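Local coordinates for protein extracellular endo-alpha-(1->5)-L-arabinanase 1 (Bacillus subtilis, PDB 1UV4) that cuts alpha-1,5-linked arabinan chains internally by hydrolysis, helping to break down plant cell walls outside the bacterium, at residues L59-W62 against S63-P67; A175-P178 against N179-G182; A268-A271 against N272-G275. All blocks are in the same frame, centred on the assembly; numbering follows the deposited sequence.

Contact 1: residues L59-W62 against S63-P67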
# COMPACT_ATOMS: atom_id res chain seq x y z
N LEU A 59 -15.32 -13.61 -1.76
CA LEU A 59 -14.79 -14.95 -1.53
C LEU A 59 -15.35 -15.50 -0.23
O LEU A 59 -15.44 -14.76 0.76
CB LEU A 59 -13.27 -14.91 -1.50
CG LEU A 59 -12.64 -14.46 -2.82
CD1 LEU A 59 -11.12 -14.43 -2.68
CD2 LEU A 59 -13.09 -15.24 -3.99
N SER A 60 -15.78 -16.76 -0.23
CA SER A 60 -16.48 -17.34 0.92
C SER A 60 -15.63 -17.40 2.19
O SER A 60 -16.17 -17.27 3.30
CB SER A 60 -17.03 -18.72 0.61
OG SER A 60 -16.00 -19.64 0.36
N TRP A 61 -14.32 -17.54 2.07
CA TRP A 61 -13.50 -17.74 3.28
C TRP A 61 -13.33 -16.49 4.11
O TRP A 61 -13.00 -16.54 5.30
CB TRP A 61 -12.10 -18.32 2.93
CG TRP A 61 -11.20 -17.47 2.09
CD1 TRP A 61 -10.97 -17.64 0.72
CD2 TRP A 61 -10.28 -16.48 2.52
NE1 TRP A 61 -10.02 -16.75 0.30
CE2 TRP A 61 -9.57 -16.02 1.37
CE3 TRP A 61 -10.01 -15.88 3.75
CZ2 TRP A 61 -8.66 -15.00 1.43
CZ3 TRP A 61 -9.05 -14.86 3.80
CH2 TRP A 61 -8.40 -14.43 2.65
N TRP A 62 -13.58 -15.33 3.51
CA TRP A 62 -13.36 -14.04 4.21
C TRP A 62 -14.16 -13.96 5.50
O TRP A 62 -13.64 -13.49 6.50
CB TRP A 62 -13.76 -12.88 3.32
CG TRP A 62 -12.91 -12.66 2.13
CD1 TRP A 62 -11.66 -13.16 1.86
CD2 TRP A 62 -13.25 -11.85 1.02
NE1 TRP A 62 -11.20 -12.67 0.66
CE2 TRP A 62 -12.16 -11.85 0.12
CE3 TRP A 62 -14.36 -11.07 0.70
CZ2 TRP A 62 -12.16 -11.14 -1.08
CZ3 TRP A 62 -14.36 -10.36 -0.48
CH2 TRP A 62 -13.28 -10.43 -1.37
N SER A 63 -15.38 -14.50 5.52
CA SER A 63 -16.21 -14.38 6.72
C SER A 63 -15.72 -15.23 7.91
O SER A 63 -16.12 -15.01 9.05
CB SER A 63 -17.70 -14.68 6.39
OG SER A 63 -17.88 -16.02 6.09
N ASN A 64 -14.84 -16.19 7.63
CA ASN A 64 -14.25 -17.02 8.68
C ASN A 64 -13.26 -16.26 9.53
O ASN A 64 -12.94 -16.69 10.63
CB ASN A 64 -13.52 -18.24 8.10
CG ASN A 64 -14.44 -19.14 7.29
OD1 ASN A 64 -15.66 -19.16 7.50
ND2 ASN A 64 -13.85 -19.93 6.40
N TYR A 65 -12.71 -15.19 8.97
CA TYR A 65 -11.68 -14.38 9.65
C TYR A 65 -12.15 -12.97 9.98
O TYR A 65 -11.73 -12.38 10.99
CB TYR A 65 -10.38 -14.34 8.83
CG TYR A 65 -9.79 -15.70 8.65
CD1 TYR A 65 -9.29 -16.40 9.72
CD2 TYR A 65 -9.82 -16.33 7.41
CE1 TYR A 65 -8.78 -17.67 9.56
CE2 TYR A 65 -9.31 -17.58 7.24
CZ TYR A 65 -8.82 -18.26 8.33
OH TYR A 65 -8.31 -19.49 8.15
N VAL A 66 -13.02 -12.42 9.16
CA VAL A 66 -13.56 -11.08 9.31
C VAL A 66 -15.08 -11.14 9.17
O VAL A 66 -15.64 -10.75 8.14
CB VAL A 66 -12.95 -10.13 8.25
CG1 VAL A 66 -13.34 -8.65 8.49
CG2 VAL A 66 -11.44 -10.27 8.18
N PRO A 67 -15.74 -11.65 10.18
CA PRO A 67 -17.18 -11.88 10.07
C PRO A 67 -18.02 -10.73 9.53
O PRO A 67 -18.99 -11.01 8.83
CB PRO A 67 -17.58 -12.20 11.50
CG PRO A 67 -16.34 -12.46 12.26
CD PRO A 67 -15.17 -12.20 11.41
O HOH W 1 -17.22 -14.29 2.81
O HOH W 2 -19.20 -15.84 3.47

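Contact 2: residues A175-P178 against N179-G182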
# COMPACT_ATOMS: atom_id res chain seq x y z
N ALA A 175 8.12 0.07 11.68
CA ALA A 175 7.78 1.48 11.91
C ALA A 175 6.63 1.58 12.86
O ALA A 175 5.74 0.74 12.85
CB ALA A 175 7.47 2.27 10.60
N ALA A 176 6.69 2.59 13.73
CA ALA A 176 5.63 2.80 14.73
C ALA A 176 5.56 4.29 15.07
O ALA A 176 6.53 5.03 14.90
CB ALA A 176 5.96 1.99 15.97
N ARG A 177 4.43 4.73 15.62
CA ARG A 177 4.32 6.07 16.18
C ARG A 177 3.75 5.98 17.59
O ARG A 177 2.62 6.36 17.84
CB ARG A 177 3.47 6.99 15.34
CG ARG A 177 3.99 7.18 13.91
CD ARG A 177 3.15 8.16 13.16
NE ARG A 177 3.43 9.53 13.52
CZ ARG A 177 2.63 10.55 13.24
NH1 ARG A 177 1.46 10.35 12.65
NH2 ARG A 177 2.99 11.78 13.59
N PRO A 178 4.59 5.52 18.53
CA PRO A 178 4.13 5.22 19.90
C PRO A 178 3.56 6.43 20.62
O PRO A 178 2.68 6.23 21.50
CB PRO A 178 5.39 4.70 20.59
CG PRO A 178 6.52 5.13 19.72
CD PRO A 178 6.01 5.20 18.35
N ASN A 179 4.03 7.64 20.27
CA ASN A 179 3.58 8.87 20.93
C ASN A 179 2.62 9.71 20.10
O ASN A 179 2.20 10.79 20.52
CB ASN A 179 4.79 9.65 21.47
CG ASN A 179 5.49 8.91 22.61
OD1 ASN A 179 6.64 8.53 22.50
ND2 ASN A 179 4.77 8.70 23.73
N ASN A 180 2.18 9.19 18.96
CA ASN A 180 1.18 9.87 18.14
C ASN A 180 0.08 8.89 17.73
O ASN A 180 -0.36 8.86 16.58
CB ASN A 180 1.82 10.50 16.88
CG ASN A 180 2.62 11.75 17.15
OD1 ASN A 180 2.10 12.88 17.13
ND2 ASN A 180 3.91 11.57 17.39
N GLY A 181 -0.33 8.06 18.69
CA GLY A 181 -1.47 7.21 18.55
C GLY A 181 -1.36 6.08 17.57
O GLY A 181 -2.37 5.48 17.19
N GLY A 182 -0.13 5.75 17.15
CA GLY A 182 0.09 4.76 16.13
C GLY A 182 -0.42 5.18 14.78
O GLY A 182 -0.68 4.36 13.92
O HOH W 3 0.22 7.78 21.53

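Contact 3: residues A268-A271 against N272-G275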
# COMPACT_ATOMS: atom_id res chain seq x y z
N ALA A 268 -4.25 11.93 -3.22
CA ALA A 268 -4.32 13.17 -2.46
C ALA A 268 -5.69 13.76 -2.74
O ALA A 268 -6.30 13.46 -3.79
CB ALA A 268 -3.22 14.12 -2.83
N TYR A 269 -6.20 14.56 -1.80
CA TYR A 269 -7.58 15.02 -1.83
C TYR A 269 -7.68 16.41 -2.45
O TYR A 269 -7.05 17.36 -2.02
CB TYR A 269 -8.11 15.00 -0.42
CG TYR A 269 -8.13 13.65 0.22
CD1 TYR A 269 -7.00 13.14 0.88
CD2 TYR A 269 -9.21 12.82 0.10
CE1 TYR A 269 -7.02 11.89 1.49
CE2 TYR A 269 -9.24 11.58 0.69
CZ TYR A 269 -8.13 11.11 1.38
OH TYR A 269 -8.20 9.86 2.00
N ASP A 270 -8.52 16.52 -3.48
CA ASP A 270 -8.58 17.71 -4.35
C ASP A 270 -9.45 18.84 -3.74
O ASP A 270 -10.69 18.76 -3.72
CB ASP A 270 -9.14 17.30 -5.71
CG ASP A 270 -8.90 18.33 -6.81
OD1 ASP A 270 -8.53 19.46 -6.52
OD2 ASP A 270 -9.11 18.06 -8.00
N ALA A 271 -8.81 19.89 -3.27
CA ALA A 271 -9.53 21.04 -2.74
C ALA A 271 -10.33 21.79 -3.80
O ALA A 271 -11.17 22.62 -3.49
CB ALA A 271 -8.58 22.02 -2.02
N ASN A 272 -10.03 21.52 -5.08
CA ASN A 272 -10.81 22.07 -6.18
C ASN A 272 -11.86 21.11 -6.76
O ASN A 272 -12.51 21.43 -7.76
CB ASN A 272 -9.84 22.51 -7.30
CG ASN A 272 -10.50 23.40 -8.34
OD1 ASN A 272 -11.22 24.45 -7.95
ND2 ASN A 272 -10.35 23.09 -9.57
N ASP A 273 -12.01 19.92 -6.17
CA ASP A 273 -13.01 18.97 -6.61
C ASP A 273 -13.53 18.12 -5.46
O ASP A 273 -13.31 16.91 -5.37
CB ASP A 273 -12.48 18.13 -7.75
CG ASP A 273 -13.50 17.15 -8.27
OD1 ASP A 273 -14.72 17.40 -8.15
OD2 ASP A 273 -13.12 16.14 -8.88
N ASN A 274 -14.22 18.81 -4.56
CA ASN A 274 -15.02 18.22 -3.50
C ASN A 274 -14.23 17.34 -2.56
O ASN A 274 -14.80 16.45 -1.92
CB ASN A 274 -16.23 17.48 -4.08
CG ASN A 274 -17.33 18.41 -4.51
OD1 ASN A 274 -17.45 19.55 -3.92
ND2 ASN A 274 -18.14 18.03 -5.45
N GLY A 275 -12.94 17.61 -2.43
CA GLY A 275 -12.09 16.81 -1.57
C GLY A 275 -11.96 15.36 -1.95
O GLY A 275 -11.67 14.52 -1.12
O HOH W 4 -9.41 19.88 -9.88

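Contact 1: residues L59-W62 against S63-P67
Trp61 and Tyr65 meet edge to edge: Trp61 CE3 lies 3.7 Å from Tyr65 CD2, each atom near the plane of the other ring, and the two side chains cross at about a right angle. The indole is brought there by a first torsion of 64°, which tucks CG between the backbone N and the carbonyl carbon. In this position the edge of the Trp62 ring points at the face of the Trp61 ring, a T-shaped pair, with Trp62 CD1 3.3 Å above the Trp61 plane and over its centre. For Tyr65, a chi1 of -61° sets CG beside the backbone N and brings the CD2/CE2 edge of the ring to Trp61 CE3. Both rings also touch Leu119, and Trp61 NE1 is hydrogen-bonded to Asp116. The segment belongs to the connection between strands 49-54 and 74-81, a crossing from one blade of the five-bladed beta-propeller to the next, and it coils here into a short helix-like turn. Trp62 O accepts two bonds, from Tyr65 N at 3.1 Å and from Val66 N at 2.9 Å. Asn64 N adds a bond of 3.0 Å to Trp61 O. On the solvent side, Ser63 OG bonds to a water at 2.9 Å, and this water also donates a weak bond to Ser60 O. Trp62 points its indole inward, where NE1 bonds to Tyr89 OH and the ring meets Phe55 and Tyr69 edge to face.

Contact 2: residues A175-P178 against N179-G182
Arg177 folds over Asn180, the last residue of a type I beta turn that runs from Arg177 through Pro178 and Asn179. The turn lies in the connection between strands 170-175 and 184-192, which passes from one blade of the beta-propeller to the next. Pro178 and Asn179 occupy the second and third positions of the turn and form its exposed corner. The proline ring lies alongside the following peptide, while the bond to Asn179 CB points away from the preceding residues.

The arginine chain is extended at chi2 but bends at chi3 (77°), and this bend lays the guanidinium over Asn180. The guanidinium and amide planes are only 15° apart and stacked, with Arg177 NH2 3.6 Å from Asn180 CG. CB of Asn180 lies over the same flat group, toward its rim, and is 3.7 Å from Arg177 CZ. The polar end of Arg177 is held from outside the turn: NH1 bonds to Ala183 O, and the group makes a cation-pi contact with Phe202. Together these partners probably limit the rotation of the guanidinium.

The carbonyl of Arg177 is gripped twice. Asn180 N closes the beta turn with a bond of 3.1 Å to Arg177 O, and Gly182 N reaches that oxygen from the opposite face of the carbonyl plane at 2.9 Å. The second bond forms as the chain curls on through Gly181 and Gly182, both at positive phi, where glycine is at ease. Gly182, at the inner end, is near Phe151, a probable substrate-binding residue. A water donates to Pro178 O and accepts from Gly181 N, each bond being 2.9 Å long.

Contact 3: residues A268-A271 against N272-G275
Asp270 O takes bonds from two donors further along the turn. Asp273 N donates to Asp270 O at 3.0 Å, closing a type I beta turn, and Gly275 N donates to Asp270 O at 2.8 Å. The two donors arrive from opposite faces of the carbonyl plane; the glycine bond is the more bent, with an angle of 134° at the hydrogen. Asn272 N binds Asp270 OD1 at 2.9 Å, an Asx turn superimposed on the beta turn. The carboxylate is placed for this by a chi1 of -164°, which sets CG opposite the backbone N and beside the carbonyl carbon; the donor comes from above the carboxylate plane.

The carboxylate of Asp270 has further partners. Asp270 OD1 also receives a bond from Gln249 NE2, and Asp270 OD2 takes a short bond of 2.6 Å from a water that is weakly linked to Asn272 ND2. Asp273 OD2 lies 4.5 Å from Asp270 OD2, a pairing of like charges probably eased by Lys278, which forms a salt bridge with Asp273 and a long, weak ion pair with Asp270. The two carboxylates are turned nearly perpendicular, 85° apart. At the other end, Gly275 O approaches the edge of the Tyr269 ring in its plane, 3.2 Å from Tyr269 CD2. Tyr269 also touches His13, and its side chain lies about 6 Å from that of Asp14, the probable catalytic base.

The whole is a hairpin connection from strand 263-270 to the antiparallel strand 276-283, with Trp250 of strand 250-259 touching Asp270 on the other flank.

Overall arrangement
The three turns follow one another along the chain and stand well apart around the five-bladed propeller. Centres of contacts 1 and 2 are about 29 Å apart, those of 2 and 3 about 27 Å, and those of 1 and 3 about 34 Å. Contacts 1 and 2 both lie in passages between blades, from strand 49-54 to 74-81 and from 170-175 to 184-192. Contact 3 instead joins neighbouring strands within one blade, the sheet that the N-terminal strand 4-8 completes beside 276-283, thereby closing the ring. Side chains of contacts 2 and 3 (Arg177, Tyr269) come within about 9 and 8 Å of that of Glu185, the probable proton donor.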